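Local coordinates for dicer Related Helicase (Caenorhabditis elegans, PDB 6M6Q), which probably hydrolyses ATP as an RNA-binding helicase of the RLR subfamily, this chain being its largely helical N-terminal domain, at residues Tyr28-Lys33 / Val127-Lys132; Thr76-Asp81 / Leu106-Gln111; Pro82-Ile87 / Gln99-Val104; Lys170-Glu175 / Gly183-Asp188. All blocks are in the same frame, centred on the assembly; numbering follows the deposited sequence.

Contact 1: Tyr28-Lys33 / Val127-Lys132; sequences YFRLLK and VLFDEK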
# COMPACT_ATOMS: atom_id res chain seq x y z
N TYR B 28 -6.83 -10.99 -8.43
CA TYR B 28 -7.77 -12.05 -8.05
C TYR B 28 -6.97 -13.21 -7.44
O TYR B 28 -7.31 -13.65 -6.33
CB TYR B 28 -8.64 -12.47 -9.24
CG TYR B 28 -9.75 -13.41 -8.83
CD1 TYR B 28 -9.63 -14.78 -9.00
CD2 TYR B 28 -10.86 -12.94 -8.15
CE1 TYR B 28 -10.60 -15.65 -8.54
CE2 TYR B 28 -11.85 -13.80 -7.71
CZ TYR B 28 -11.72 -15.16 -7.90
OH TYR B 28 -12.71 -16.00 -7.48
N PHE B 29 -5.88 -13.62 -8.08
CA PHE B 29 -4.98 -14.70 -7.59
C PHE B 29 -4.47 -14.35 -6.18
O PHE B 29 -4.35 -15.26 -5.36
CB PHE B 29 -3.82 -14.94 -8.54
CG PHE B 29 -2.88 -16.03 -8.10
CD1 PHE B 29 -3.15 -17.36 -8.39
CD2 PHE B 29 -1.75 -15.74 -7.35
CE1 PHE B 29 -2.30 -18.37 -7.96
CE2 PHE B 29 -0.90 -16.75 -6.92
CZ PHE B 29 -1.17 -18.06 -7.24
N ARG B 30 -4.18 -13.06 -5.92
CA ARG B 30 -3.58 -12.56 -4.65
C ARG B 30 -4.60 -12.56 -3.51
O ARG B 30 -4.18 -12.36 -2.38
CB ARG B 30 -2.98 -11.16 -4.84
CG ARG B 30 -1.68 -11.18 -5.62
CD ARG B 30 -0.92 -9.89 -5.55
NE ARG B 30 -1.62 -8.76 -6.14
CZ ARG B 30 -1.39 -8.27 -7.38
NH1 ARG B 30 -0.50 -8.84 -8.18
NH2 ARG B 30 -2.05 -7.20 -7.79
N LEU B 31 -5.88 -12.90 -3.77
CA LEU B 31 -6.88 -13.19 -2.69
C LEU B 31 -6.58 -14.58 -2.09
O LEU B 31 -7.04 -14.83 -0.95
CB LEU B 31 -8.30 -13.09 -3.25
CG LEU B 31 -8.72 -11.69 -3.74
CD1 LEU B 31 -9.94 -11.76 -4.64
CD2 LEU B 31 -9.00 -10.76 -2.59
N LEU B 32 -5.73 -15.38 -2.75
CA LEU B 32 -5.22 -16.71 -2.25
C LEU B 32 -3.78 -16.59 -1.72
O LEU B 32 -3.15 -17.64 -1.53
CB LEU B 32 -5.25 -17.74 -3.39
CG LEU B 32 -6.60 -18.29 -3.80
CD1 LEU B 32 -6.50 -18.98 -5.15
CD2 LEU B 32 -7.13 -19.24 -2.76
N LYS B 33 -3.26 -15.39 -1.53
CA LYS B 33 -1.84 -15.18 -1.15
C LYS B 33 -1.52 -15.89 0.19
O LYS B 33 -0.40 -16.35 0.33
CB LYS B 33 -1.50 -13.69 -1.11
CG LYS B 33 -2.04 -12.89 0.07
CD LYS B 33 -1.46 -11.48 0.09
CE LYS B 33 -1.37 -10.89 1.46
NZ LYS B 33 -1.29 -9.42 1.40
N VAL B 127 7.26 -11.53 -4.82
CA VAL B 127 7.01 -12.62 -5.81
C VAL B 127 5.65 -12.42 -6.50
O VAL B 127 5.54 -12.82 -7.62
CB VAL B 127 7.09 -14.02 -5.17
CG1 VAL B 127 8.42 -14.27 -4.53
CG2 VAL B 127 5.98 -14.26 -4.18
N LEU B 128 4.64 -11.91 -5.82
CA LEU B 128 3.24 -11.92 -6.34
C LEU B 128 2.92 -10.59 -7.06
O LEU B 128 1.78 -10.40 -7.43
CB LEU B 128 2.26 -12.16 -5.18
CG LEU B 128 2.27 -13.56 -4.56
CD1 LEU B 128 1.05 -13.75 -3.68
CD2 LEU B 128 2.31 -14.65 -5.61
N PHE B 129 3.88 -9.70 -7.24
CA PHE B 129 3.64 -8.40 -7.92
C PHE B 129 4.61 -8.27 -9.10
O PHE B 129 4.77 -7.16 -9.63
CB PHE B 129 3.74 -7.25 -6.93
CG PHE B 129 2.57 -7.13 -5.98
CD1 PHE B 129 2.49 -7.90 -4.82
CD2 PHE B 129 1.54 -6.22 -6.23
CE1 PHE B 129 1.40 -7.78 -3.96
CE2 PHE B 129 0.48 -6.08 -5.35
CZ PHE B 129 0.41 -6.85 -4.21
N ASP B 130 5.18 -9.41 -9.50
CA ASP B 130 6.18 -9.56 -10.58
C ASP B 130 5.68 -10.66 -11.51
O ASP B 130 5.22 -11.72 -10.97
CB ASP B 130 7.54 -9.94 -10.00
CG ASP B 130 8.67 -9.98 -11.01
OD1 ASP B 130 8.95 -11.07 -11.53
OD2 ASP B 130 9.32 -8.92 -11.21
N GLU B 131 5.72 -10.44 -12.83
CA GLU B 131 5.20 -11.40 -13.84
C GLU B 131 5.91 -12.75 -13.66
O GLU B 131 5.21 -13.76 -13.53
CB GLU B 131 5.37 -10.86 -15.26
CG GLU B 131 5.28 -11.95 -16.34
CD GLU B 131 4.73 -11.52 -17.69
OE1 GLU B 131 4.67 -10.29 -17.94
OE2 GLU B 131 4.38 -12.43 -18.48
N LYS B 132 7.24 -12.74 -13.64
CA LYS B 132 8.07 -13.98 -13.58
C LYS B 132 7.71 -14.75 -12.32
O LYS B 132 7.65 -15.99 -12.39
CB LYS B 132 9.57 -13.63 -13.62
CG LYS B 132 10.00 -12.68 -14.74
CD LYS B 132 11.46 -12.25 -14.68
CE LYS B 132 11.78 -11.31 -13.53
NZ LYS B 132 11.29 -9.93 -13.78

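Contact 2: Thr76-Asp81 / Leu106-Gln111; sequences TPVSHD and LRHAHQ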
# COMPACT_ATOMS: atom_id res chain seq x y z
N THR B 76 12.85 -19.29 19.92
CA THR B 76 13.68 -19.54 21.14
C THR B 76 12.75 -19.77 22.33
O THR B 76 11.70 -19.16 22.42
CB THR B 76 14.66 -18.39 21.42
OG1 THR B 76 13.92 -17.18 21.62
CG2 THR B 76 15.69 -18.21 20.33
N PRO B 77 13.09 -20.69 23.26
CA PRO B 77 12.21 -20.98 24.39
C PRO B 77 12.03 -19.75 25.29
O PRO B 77 13.03 -19.06 25.59
CB PRO B 77 12.90 -22.13 25.15
CG PRO B 77 14.01 -22.63 24.21
CD PRO B 77 14.35 -21.46 23.30
N VAL B 78 10.80 -19.50 25.72
CA VAL B 78 10.42 -18.35 26.60
C VAL B 78 11.08 -18.51 27.99
O VAL B 78 11.22 -17.49 28.71
CB VAL B 78 8.89 -18.22 26.68
CG1 VAL B 78 8.24 -19.47 27.29
CG2 VAL B 78 8.45 -16.96 27.43
N SER B 79 11.54 -19.73 28.33
CA SER B 79 12.29 -20.02 29.59
C SER B 79 13.67 -19.36 29.56
O SER B 79 14.22 -19.17 30.63
CB SER B 79 12.40 -21.50 29.85
OG SER B 79 12.41 -22.23 28.64
N HIS B 80 14.18 -19.00 28.37
CA HIS B 80 15.49 -18.34 28.20
C HIS B 80 15.31 -16.82 28.06
O HIS B 80 16.32 -16.14 27.87
CB HIS B 80 16.27 -18.91 27.01
CG HIS B 80 16.67 -20.35 27.16
ND1 HIS B 80 17.17 -20.87 28.35
CD2 HIS B 80 16.64 -21.37 26.28
CE1 HIS B 80 17.41 -22.16 28.19
NE2 HIS B 80 17.09 -22.49 26.94
N ASP B 81 14.09 -16.30 28.21
CA ASP B 81 13.85 -14.83 28.09
C ASP B 81 14.46 -14.13 29.31
O ASP B 81 14.26 -14.56 30.44
CB ASP B 81 12.36 -14.53 27.96
CG ASP B 81 12.06 -13.05 27.92
OD1 ASP B 81 11.86 -12.48 28.99
OD2 ASP B 81 12.11 -12.47 26.82
N LEU B 106 2.93 -13.98 26.67
CA LEU B 106 2.12 -13.32 25.60
C LEU B 106 3.00 -12.37 24.79
O LEU B 106 2.93 -12.43 23.58
CB LEU B 106 0.94 -12.56 26.22
CG LEU B 106 -0.17 -13.42 26.82
CD1 LEU B 106 -1.05 -12.60 27.75
CD2 LEU B 106 -1.01 -14.09 25.73
N ARG B 107 3.82 -11.55 25.45
CA ARG B 107 4.75 -10.59 24.77
C ARG B 107 5.68 -11.40 23.84
O ARG B 107 6.00 -10.93 22.76
CB ARG B 107 5.53 -9.80 25.82
CG ARG B 107 6.36 -8.64 25.28
CD ARG B 107 7.86 -8.92 25.17
NE ARG B 107 8.59 -8.82 26.44
CZ ARG B 107 9.78 -9.38 26.68
NH1 ARG B 107 10.36 -9.24 27.86
NH2 ARG B 107 10.38 -10.10 25.74
N HIS B 108 6.10 -12.57 24.29
CA HIS B 108 7.10 -13.41 23.61
C HIS B 108 6.50 -13.92 22.30
O HIS B 108 7.22 -13.91 21.28
CB HIS B 108 7.55 -14.53 24.54
CG HIS B 108 8.56 -15.45 23.94
ND1 HIS B 108 8.21 -16.67 23.37
CD2 HIS B 108 9.89 -15.35 23.85
CE1 HIS B 108 9.29 -17.27 22.93
NE2 HIS B 108 10.34 -16.47 23.21
N ALA B 109 5.26 -14.39 22.34
CA ALA B 109 4.55 -14.94 21.16
C ALA B 109 4.30 -13.80 20.18
O ALA B 109 4.58 -13.97 19.00
CB ALA B 109 3.26 -15.60 21.58
N HIS B 110 3.83 -12.67 20.69
CA HIS B 110 3.51 -11.47 19.88
C HIS B 110 4.75 -11.03 19.11
O HIS B 110 4.65 -10.86 17.90
CB HIS B 110 2.94 -10.37 20.75
CG HIS B 110 2.64 -9.13 20.00
ND1 HIS B 110 1.52 -9.00 19.21
CD2 HIS B 110 3.31 -7.96 19.91
CE1 HIS B 110 1.52 -7.82 18.65
NE2 HIS B 110 2.61 -7.16 19.06
N GLN B 111 5.89 -10.95 19.76
CA GLN B 111 7.16 -10.51 19.11
C GLN B 111 7.52 -11.49 17.98
O GLN B 111 8.05 -11.02 16.94
CB GLN B 111 8.28 -10.40 20.14
CG GLN B 111 8.23 -9.10 20.93
CD GLN B 111 9.41 -8.97 21.87
OE1 GLN B 111 9.75 -9.90 22.60
NE2 GLN B 111 10.05 -7.81 21.85

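Contact 3: Pro82-Ile87 / Gln99-Val104; sequences PDMIKI and QAETYV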
# COMPACT_ATOMS: atom_id res chain seq x y z
N PRO B 82 15.24 -13.03 29.13
CA PRO B 82 15.89 -12.37 30.26
C PRO B 82 14.91 -11.88 31.35
O PRO B 82 15.24 -12.01 32.51
CB PRO B 82 16.61 -11.18 29.62
CG PRO B 82 16.80 -11.59 28.18
CD PRO B 82 15.56 -12.40 27.84
N ASP B 83 13.75 -11.33 30.96
CA ASP B 83 12.72 -10.84 31.91
C ASP B 83 12.07 -12.04 32.61
O ASP B 83 11.95 -11.98 33.83
CB ASP B 83 11.70 -9.95 31.23
CG ASP B 83 12.29 -8.67 30.71
OD1 ASP B 83 12.72 -7.86 31.54
OD2 ASP B 83 12.32 -8.49 29.48
N MET B 84 11.74 -13.12 31.88
CA MET B 84 11.19 -14.37 32.49
C MET B 84 12.13 -14.85 33.60
O MET B 84 11.61 -15.16 34.70
CB MET B 84 11.03 -15.50 31.47
CG MET B 84 10.33 -16.75 32.03
SD MET B 84 8.71 -16.38 32.79
CE MET B 84 7.61 -16.51 31.38
N ILE B 85 13.44 -14.91 33.33
CA ILE B 85 14.44 -15.44 34.28
C ILE B 85 14.46 -14.53 35.51
O ILE B 85 14.52 -15.07 36.64
CB ILE B 85 15.84 -15.58 33.63
CG1 ILE B 85 15.84 -16.68 32.56
CG2 ILE B 85 16.93 -15.81 34.68
CD1 ILE B 85 16.90 -16.49 31.50
N LYS B 86 14.31 -13.21 35.30
CA LYS B 86 14.36 -12.21 36.41
C LYS B 86 13.13 -12.36 37.30
O LYS B 86 13.29 -12.34 38.53
CB LYS B 86 14.47 -10.78 35.86
CG LYS B 86 15.87 -10.36 35.43
CD LYS B 86 15.87 -8.99 34.84
CE LYS B 86 17.10 -8.70 34.01
NZ LYS B 86 16.93 -7.43 33.26
N ILE B 87 11.95 -12.57 36.71
CA ILE B 87 10.66 -12.76 37.43
C ILE B 87 10.82 -13.98 38.36
O ILE B 87 10.50 -13.86 39.55
CB ILE B 87 9.47 -12.91 36.44
CG1 ILE B 87 9.26 -11.65 35.57
CG2 ILE B 87 8.19 -13.32 37.17
CD1 ILE B 87 8.56 -10.48 36.26
N GLN B 99 0.96 -14.03 37.15
CA GLN B 99 0.40 -12.95 36.27
C GLN B 99 1.54 -12.39 35.40
O GLN B 99 1.38 -12.31 34.17
CB GLN B 99 -0.30 -11.82 37.07
CG GLN B 99 -1.63 -12.22 37.74
CD GLN B 99 -2.36 -11.07 38.46
OE1 GLN B 99 -3.26 -10.44 37.91
NE2 GLN B 99 -1.99 -10.81 39.70
N ALA B 100 2.67 -12.06 36.02
CA ALA B 100 3.85 -11.49 35.34
C ALA B 100 4.32 -12.47 34.26
O ALA B 100 4.60 -12.03 33.16
CB ALA B 100 4.93 -11.22 36.36
N GLU B 101 4.40 -13.75 34.60
CA GLU B 101 4.92 -14.82 33.71
C GLU B 101 4.03 -14.89 32.46
O GLU B 101 4.58 -15.08 31.37
CB GLU B 101 4.97 -16.17 34.44
CG GLU B 101 6.15 -16.32 35.40
CD GLU B 101 6.35 -17.74 35.95
OE1 GLU B 101 6.57 -17.87 37.17
OE2 GLU B 101 6.26 -18.70 35.16
N THR B 102 2.71 -14.74 32.61
CA THR B 102 1.76 -14.88 31.47
C THR B 102 1.94 -13.67 30.55
O THR B 102 1.93 -13.87 29.34
CB THR B 102 0.30 -15.06 31.93
OG1 THR B 102 -0.01 -14.00 32.82
CG2 THR B 102 0.05 -16.39 32.61
N TYR B 103 2.22 -12.50 31.12
CA TYR B 103 2.42 -11.26 30.35
C TYR B 103 3.72 -11.37 29.54
O TYR B 103 3.74 -10.96 28.38
CB TYR B 103 2.43 -10.03 31.26
CG TYR B 103 2.30 -8.75 30.48
CD1 TYR B 103 1.06 -8.34 29.98
CD2 TYR B 103 3.42 -8.01 30.11
CE1 TYR B 103 0.93 -7.18 29.23
CE2 TYR B 103 3.30 -6.85 29.35
CZ TYR B 103 2.06 -6.43 28.92
OH TYR B 103 1.94 -5.29 28.19
N VAL B 104 4.76 -11.97 30.12
CA VAL B 104 6.05 -12.22 29.42
C VAL B 104 5.84 -13.29 28.32
O VAL B 104 6.32 -13.07 27.21
CB VAL B 104 7.15 -12.58 30.44
CG1 VAL B 104 8.42 -13.10 29.78
CG2 VAL B 104 7.46 -11.40 31.32

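Contact 4: Lys170-Glu175 / Gly183-Asp188; sequences KFYDEE and GYQKLD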
# COMPACT_ATOMS: atom_id res chain seq x y z
N LYS B 170 -16.23 -2.62 -10.48
CA LYS B 170 -16.26 -1.89 -9.18
C LYS B 170 -14.96 -2.11 -8.40
O LYS B 170 -14.66 -1.25 -7.56
CB LYS B 170 -17.48 -2.29 -8.36
CG LYS B 170 -18.81 -2.19 -9.09
CD LYS B 170 -19.71 -1.10 -8.57
CE LYS B 170 -20.41 -0.33 -9.68
NZ LYS B 170 -20.66 1.07 -9.28
N PHE B 171 -14.22 -3.20 -8.64
CA PHE B 171 -13.07 -3.60 -7.80
C PHE B 171 -11.73 -3.28 -8.49
O PHE B 171 -10.69 -3.45 -7.85
CB PHE B 171 -13.14 -5.09 -7.45
CG PHE B 171 -14.14 -5.45 -6.39
CD1 PHE B 171 -14.09 -4.87 -5.14
CD2 PHE B 171 -15.06 -6.46 -6.61
CE1 PHE B 171 -14.98 -5.25 -4.15
CE2 PHE B 171 -15.95 -6.84 -5.62
CZ PHE B 171 -15.91 -6.23 -4.39
N TYR B 172 -11.75 -2.82 -9.73
CA TYR B 172 -10.53 -2.33 -10.43
C TYR B 172 -10.77 -0.92 -10.97
O TYR B 172 -11.90 -0.60 -11.39
CB TYR B 172 -10.10 -3.30 -11.53
CG TYR B 172 -9.89 -4.74 -11.10
CD1 TYR B 172 -10.97 -5.56 -10.82
CD2 TYR B 172 -8.63 -5.32 -11.12
CE1 TYR B 172 -10.80 -6.90 -10.49
CE2 TYR B 172 -8.44 -6.66 -10.82
CZ TYR B 172 -9.54 -7.46 -10.51
OH TYR B 172 -9.40 -8.79 -10.21
N ASP B 173 -9.74 -0.09 -10.88
CA ASP B 173 -9.62 1.18 -11.64
C ASP B 173 -9.12 0.85 -13.04
O ASP B 173 -8.05 0.18 -13.14
CB ASP B 173 -8.70 2.17 -10.92
CG ASP B 173 -8.51 3.46 -11.69
OD1 ASP B 173 -7.46 3.61 -12.33
OD2 ASP B 173 -9.44 4.28 -11.67
N GLU B 174 -9.87 1.26 -14.07
CA GLU B 174 -9.60 0.98 -15.51
C GLU B 174 -8.14 1.35 -15.86
O GLU B 174 -7.45 0.50 -16.49
CB GLU B 174 -10.63 1.71 -16.39
CG GLU B 174 -10.31 1.76 -17.89
CD GLU B 174 -10.33 0.44 -18.65
OE1 GLU B 174 -10.83 -0.57 -18.11
OE2 GLU B 174 -9.84 0.43 -19.80
N GLU B 175 -7.66 2.54 -15.44
CA GLU B 175 -6.32 3.07 -15.84
C GLU B 175 -5.21 2.24 -15.15
O GLU B 175 -4.21 1.91 -15.82
CB GLU B 175 -6.23 4.56 -15.51
CG GLU B 175 -4.89 5.22 -15.87
CD GLU B 175 -4.45 5.16 -17.34
OE1 GLU B 175 -5.31 4.91 -18.22
OE2 GLU B 175 -3.24 5.38 -17.60
N GLY B 183 0.71 -5.01 -10.84
CA GLY B 183 0.87 -3.97 -9.81
C GLY B 183 -0.30 -3.96 -8.85
O GLY B 183 -1.24 -4.72 -9.08
N TYR B 184 -0.23 -3.11 -7.82
CA TYR B 184 -1.29 -2.91 -6.81
C TYR B 184 -2.58 -2.48 -7.52
O TYR B 184 -2.54 -1.53 -8.33
CB TYR B 184 -0.84 -1.90 -5.74
CG TYR B 184 -0.18 -2.52 -4.53
CD1 TYR B 184 -0.94 -3.06 -3.50
CD2 TYR B 184 1.20 -2.63 -4.45
CE1 TYR B 184 -0.34 -3.68 -2.42
CE2 TYR B 184 1.81 -3.25 -3.37
CZ TYR B 184 1.04 -3.77 -2.34
OH TYR B 184 1.63 -4.39 -1.28
N GLN B 185 -3.70 -3.13 -7.20
CA GLN B 185 -5.04 -2.76 -7.72
C GLN B 185 -5.97 -2.42 -6.55
O GLN B 185 -5.66 -2.82 -5.41
CB GLN B 185 -5.62 -3.89 -8.57
CG GLN B 185 -4.75 -4.28 -9.75
CD GLN B 185 -4.61 -3.17 -10.77
OE1 GLN B 185 -5.53 -2.37 -10.98
NE2 GLN B 185 -3.46 -3.11 -11.40
N LYS B 186 -7.05 -1.71 -6.84
CA LYS B 186 -8.10 -1.37 -5.85
C LYS B 186 -8.43 -2.61 -5.01
O LYS B 186 -8.42 -2.51 -3.80
CB LYS B 186 -9.33 -0.81 -6.57
CG LYS B 186 -9.78 0.55 -6.08
CD LYS B 186 -11.18 0.91 -6.49
CE LYS B 186 -11.26 1.55 -7.85
NZ LYS B 186 -12.67 1.66 -8.31
N LEU B 187 -8.64 -3.75 -5.66
CA LEU B 187 -8.97 -5.05 -5.03
C LEU B 187 -7.99 -5.35 -3.87
O LEU B 187 -8.48 -5.73 -2.76
CB LEU B 187 -8.89 -6.16 -6.09
CG LEU B 187 -9.30 -7.54 -5.62
CD1 LEU B 187 -10.62 -7.49 -4.86
CD2 LEU B 187 -9.39 -8.51 -6.80
N ASP B 188 -6.69 -5.23 -4.11
CA ASP B 188 -5.64 -5.53 -3.10
C ASP B 188 -5.83 -4.60 -1.89
O ASP B 188 -5.65 -5.08 -0.75
CB ASP B 188 -4.23 -5.42 -3.70
CG ASP B 188 -3.96 -6.29 -4.93
OD1 ASP B 188 -3.83 -5.69 -6.05
OD2 ASP B 188 -3.80 -7.52 -4.76
O HOH W 1 -7.09 -0.80 -9.78

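Contact 1: Tyr28-Lys33 / Val127-Lys132
The guanidinium of Arg-30 lies flat on one face of the Phe-129 ring, a cation-pi stack with the centres of the two groups 3.9 Å apart and their planes at 16°; Tyr-184 stacks on the opposite face of the ring. In this all-helical domain the stack ties the 3-10 turn following helix 25-29 to the loop between helices 94-127 and 131-144. At the guanidinium edge, Arg-30 NH1 gives a hydrogen bond of 2.9 Å to Leu-128 O, reached in the carbonyl plane with an N-H...O angle of 146°, while NE faces Asp-188 in a salt bridge. Arginine suits this buried place because its flat cation can offer a face to an aromatic ring and N-H groups to acceptors round its rim. With Arg-30 CD already over the phenyl face, 3.8 Å from the centroid of Phe-129, the bend at chi3 (-64°) lays the guanidinium on the ring as well. A leucine here would probably leave the Leu-128 carbonyl without this donor and Asp-188 without its charged mate, and strip the cation from the phenyl face. The two methyls of Leu-128 make the apolar part of the contact. One, CD2, meets the edge of the Phe-29 ring at CE2, 4.1 Å away; the other, Leu-128 CD1, rests 3.6 Å from Lys-33 CB, on the aliphatic root of that lysine.

Contact 2: Thr76-Asp81 / Leu106-Gln111
Val-78 sits over the middle of the His-108 ring, its CB 3.8 Å from the ring centroid in a CH-pi contact, with CG2 leaning toward the imidazole root, 3.8 Å from His-108 CG. A branched aliphatic residue suits the flat face well. At the ring edge, in its plane, the carbonyl oxygen Thr-76 O lies 3.1 Å from His-108 CE1. With CG anti to the backbone N (chi1 179°), the ring is carried to Val-78 and Thr-76. Beside it, Arg-107 NH2 forms a salt bridge with Asp-81 OD2 at 3.1 Å, on the syn side but 29° out of the carboxylate plane, a bent bond with an N-H...O angle of 139°. The chain between residues 76 and 81 is the lead-in to helix 82-87, and Asp-81 is its N-cap: OD1 accepts from Met-84 N while OD2 looks to the arginine. The guanidinium is held further by a salt bridge from NH1 to Asp-83, and by Gln-111 OE1, which takes a bond of 3.2 Å from Arg-107 NH2. An alanine at Arg-107 is likely to leave Asp-81 and Asp-83 without their shared positive partner and Gln-111 free to turn. Further along helix 94-127, His-110 NE2 is hydrogen-bonded to Glu-175 of the second subunit.

Contact 3: Pro82-Ile87 / Gln99-Val104
Met-84 and Ile-87 of helix 82-87 pack against Ala-100, Glu-101 and Val-104 of helix 94-127, forming an antiparallel helical hairpin; the axes of the segments 82-87 and 99-104 approach to 9.8 Å, their directions 173° apart. The close part is apolar. Ile-87 CD1 presses on the methyl Ala-100 CB at 3.7 Å; the small alanine leaves room for the branched isoleucine, whose CG2 also slides past the aliphatic stem of Glu-101, 4.0 Å from its CG. Met-84 works along the flank. Its thioether crosses Glu-101 at about a right angle, with Met-84 SD 3.7 Å from Glu-101 CG. Bends at chi2 (55°) and chi3 (88°) turn the terminal methyl Met-84 CE toward Glu-101 O and Val-104, 3.9 Å from Val-104 CG1. A flexible methionine suits this seam, since it can bend to follow both a polar residue's stem and a valine. The carboxylate of Glu-101 borders this methionine flank and pairs with Arg-97 and Arg-88, near the bend of the hairpin. No hydrogen bond links residues 82-87 with 99-104, so this stretch of the seam is held by packing; the charged links lie at its borders.

Packing is looser at the partly exposed border formed by Asp-83. This residue touches Val-104 through carbon alone, CB to CG2 at 4.5 Å, and its carboxylate turns to Arg-107 instead. Helix 82-87 runs back antiparallel along the long helix 94-127, and Val-78 of the preceding loop packs on Met-84.

Contact 4: Lys170-Glu175 / Gly183-Asp188
Leu-187 lies alongside Tyr-172, both side chains pointing the same way, with the methyl Leu-187 CD2 3.9 Å from Tyr-172 CZ. The contact joins the end of helix 162-171 to the start of helix 186-193 in this all-helical domain, with the short helix 174-179 in the connection. Leucine suits the inner side of that junction. With its CG anti to the backbone N (chi1 -176°), it sends one methyl to the tyrosine and the other to the stem of Phe-171, where Leu-187 CD1 is 4.3 Å from Phe-171 CB. Helix 25-29 closes over the pair through Ala-27, and Tyr-24 meets the Tyr-172 ring edge-to-face.

On the outer side Lys-186 spans the junction. Its CB rests on the carbonyl oxygen of Phe-171, its CE lies 4.0 Å from Asp-173 CB, and the bent chain carries the ammonium toward a weak bond with Leu-310 O. A long lysine suits this edge because its methylenes can bury while its charge stays among backbone oxygens. Between the two backbone segments one water accepts from Asp-173 N at 3.0 Å and from Lys-186 N at 3.1 Å, and donates to Gln-185 OE1, so both backbone amides are satisfied.

Both short helices are capped. Asp-173 accepts from Glu-176 N and, weakly, from Glu-175 N. At N-cap Gln-185, half of a capping box forms: Gln-185 N gives a bond of 2.8 Å to the anti lone pair of Asp-188 OD1.

How the contacts relate
The four contacts fall into two pairs on different parts of the helical domain. Contacts 2 and 3 are neighbours, their centres about 9 Å apart, on the outlying part of helix 94-127; a salt bridge from Arg-107 to Asp-83 joins them, and contact 3 is nested inside the loop that contact 2 closes. Contact 1 encloses both along the chain, yet its centre is about 33 Å from that of contact 2. Contact 4 follows in series and touches contact 1, centres about 14 Å apart, through Arg-30 with Asp-188. The far hairpin is therefore held locally, whereas contacts 1 and 4 knit early and later helices into the body of the domain.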